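Local coordinates for putative transcriptional regulator protein, LacI family (PDB 3MIZ) that probably binds cis-regulatory DNA and acts as a transcription factor of the LacI repressor family, at residues F16-D21 with D31-I36. Sequence-based numbering, arbitrary orientation.
Sequences FGIITD and DIVRGI
Ile18 of the strand reaches the helix with a single methyl, CD1, which meets Val33 and Ile36 one turn apart. CD1 of Ile18 lies 4.1 Å from CG2 of Ile36. The same CD1 of Ile18 lies 4.2 Å from CG1 of Val33. The contact is purely apolar, and all three side chains are buried. Ile18 and Ile36 run past each other in opposite directions, and Ile36 meets CD1 of Ile18 with its CG2 branch. CB of Ile18 points toward the helix, and CD1 lies anti to CA (chi2 -180°), at the far end of an extended chain. The backbones stay well apart: CA of Ile18 and CA of Val33 are 8.4 Å from each other. The backbone bond from Ile36 N to Ile32 O, 2.8 Å, belongs to the helix that carries Val33 and Ile36. Away from the strand, Arg34 NH1 and Asp31 OD2 form a long, weak salt bridge, and Arg236 also pairs with Asp31. Ile18 further touches Ile47, Val33 packs on Ile49, and Ile36 rests on Leu75. Helix 30-42 packs on strands 15-20, 46-51 and 73-78, with helix 253-268 beside it. It links strand 15-20 to strand 46-51 in a beta-alpha-beta unit of the periplasmic-binding-protein-like fold, with strand 73-78 flanking strand 15-20 on its other side.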
loop_
_atom_site.group_PDB
_atom_site.type_symbol
_atom_site.label_atom_id
_atom_site.label_comp_id
_atom_site.label_asym_id
_atom_site.label_seq_id
_atom_site.Cartn_x
_atom_site.Cartn_y
_atom_site.Cartn_z
ATOM N N PHE A 16 14.338 -19.373 -1.506
ATOM C CA PHE A 16 14.573 -18.532 -0.338
ATOM C C PHE A 16 13.202 -18.326 0.285
ATOM O O PHE A 16 12.207 -18.206 -0.426
ATOM C CB PHE A 16 15.129 -17.154 -0.724
ATOM C CG PHE A 16 16.586 -17.145 -1.100
ATOM C CD1 PHE A 16 17.343 -18.308 -1.092
ATOM C CD2 PHE A 16 17.195 -15.956 -1.474
ATOM C CE1 PHE A 16 18.691 -18.283 -1.453
ATOM C CE2 PHE A 16 18.534 -15.917 -1.834
ATOM C CZ PHE A 16 19.287 -17.085 -1.824
ATOM N N GLY A 17 13.153 -18.299 1.608
ATOM C CA GLY A 17 11.895 -18.079 2.280
ATOM C C GLY A 17 11.953 -16.716 2.937
ATOM O O GLY A 17 12.983 -16.330 3.478
ATOM N N ILE A 18 10.861 -15.974 2.865
ATOM C CA ILE A 18 10.800 -14.661 3.502
ATOM C C ILE A 18 9.855 -14.777 4.680
ATOM O O ILE A 18 8.709 -15.192 4.523
ATOM C CB ILE A 18 10.209 -13.582 2.576
ATOM C CG1 ILE A 18 11.109 -13.367 1.361
ATOM C CG2 ILE A 18 10.046 -12.259 3.364
ATOM C CD1 ILE A 18 10.570 -12.297 0.400
ATOM N N ILE A 19 10.330 -14.434 5.867
ATOM C CA ILE A 19 9.457 -14.477 7.026
ATOM C C ILE A 19 9.202 -13.020 7.357
ATOM O O ILE A 19 10.118 -12.291 7.726
ATOM C CB ILE A 19 10.117 -15.199 8.222
ATOM C CG1 ILE A 19 10.323 -16.676 7.869
ATOM C CG2 ILE A 19 9.243 -15.047 9.478
ATOM C CD1 ILE A 19 10.895 -17.517 8.991
ATOM N N THR A 20 7.964 -12.582 7.178
ATOM C CA THR A 20 7.631 -11.205 7.476
ATOM C C THR A 20 6.615 -11.143 8.600
ATOM O O THR A 20 5.971 -12.137 8.907
ATOM C CB THR A 20 7.049 -10.499 6.265
ATOM O OG1 THR A 20 6.839 -9.123 6.593
ATOM C CG2 THR A 20 5.719 -11.139 5.856
ATOM N N ASP A 21 6.462 -9.970 9.206
ATOM C CA ASP A 21 5.512 -9.829 10.298
ATOM C C ASP A 21 4.132 -9.267 9.956
ATOM O O ASP A 21 3.138 -9.990 10.020
ATOM C CB ASP A 21 6.126 -9.013 11.455
ATOM C CG ASP A 21 6.768 -7.698 11.002
ATOM O OD1 ASP A 21 6.609 -7.299 9.829
ATOM O OD2 ASP A 21 7.433 -7.054 11.846
ATOM N N ASP A 31 8.154 -3.057 -1.305
ATOM C CA ASP A 31 9.303 -2.793 -2.164
ATOM C C ASP A 31 10.501 -3.655 -1.771
ATOM O O ASP A 31 11.358 -3.953 -2.601
ATOM C CB ASP A 31 9.683 -1.312 -2.120
ATOM C CG ASP A 31 9.437 -0.617 -3.442
ATOM O OD1 ASP A 31 8.360 -0.836 -4.039
ATOM O OD2 ASP A 31 10.318 0.151 -3.882
ATOM N N ILE A 32 10.576 -4.054 -0.503
ATOM C CA ILE A 32 11.686 -4.909 -0.094
ATOM C C ILE A 32 11.478 -6.224 -0.823
ATOM O O ILE A 32 12.409 -6.796 -1.390
ATOM C CB ILE A 32 11.690 -5.181 1.421
ATOM C CG1 ILE A 32 11.991 -3.889 2.180
ATOM C CG2 ILE A 32 12.768 -6.234 1.755
ATOM C CD1 ILE A 32 11.844 -4.029 3.692
ATOM N N VAL A 33 10.239 -6.700 -0.806
ATOM C CA VAL A 33 9.909 -7.953 -1.465
ATOM C C VAL A 33 10.191 -7.811 -2.954
ATOM O O VAL A 33 10.736 -8.718 -3.578
ATOM C CB VAL A 33 8.439 -8.321 -1.228
ATOM C CG1 VAL A 33 8.137 -9.687 -1.818
ATOM C CG2 VAL A 33 8.149 -8.308 0.264
ATOM N N ARG A 34 9.836 -6.657 -3.510
ATOM C CA ARG A 34 10.075 -6.378 -4.919
ATOM C C ARG A 34 11.568 -6.500 -5.221
ATOM O O ARG A 34 11.962 -7.061 -6.243
ATOM C CB ARG A 34 9.593 -4.961 -5.257
ATOM C CG ARG A 34 9.890 -4.514 -6.677
ATOM C CD ARG A 34 9.717 -3.002 -6.817
ATOM N NE ARG A 34 10.421 -2.501 -7.990
ATOM C CZ ARG A 34 10.889 -1.265 -8.113
ATOM N NH1 ARG A 34 10.729 -0.388 -7.128
ATOM N NH2 ARG A 34 11.528 -0.907 -9.220
ATOM N N GLY A 35 12.394 -5.970 -4.325
ATOM C CA GLY A 35 13.832 -6.038 -4.509
ATOM C C GLY A 35 14.326 -7.468 -4.390
ATOM O O GLY A 35 15.167 -7.913 -5.176
ATOM N N ILE A 36 13.815 -8.195 -3.402
ATOM C CA ILE A 36 14.206 -9.592 -3.228
ATOM C C ILE A 36 13.806 -10.387 -4.472
ATOM O O ILE A 36 14.620 -11.098 -5.060
ATOM C CB ILE A 36 13.487 -10.249 -2.017
ATOM C CG1 ILE A 36 13.861 -9.542 -0.711
ATOM C CG2 ILE A 36 13.845 -11.725 -1.945
ATOM C CD1 ILE A 36 15.302 -9.663 -0.344
#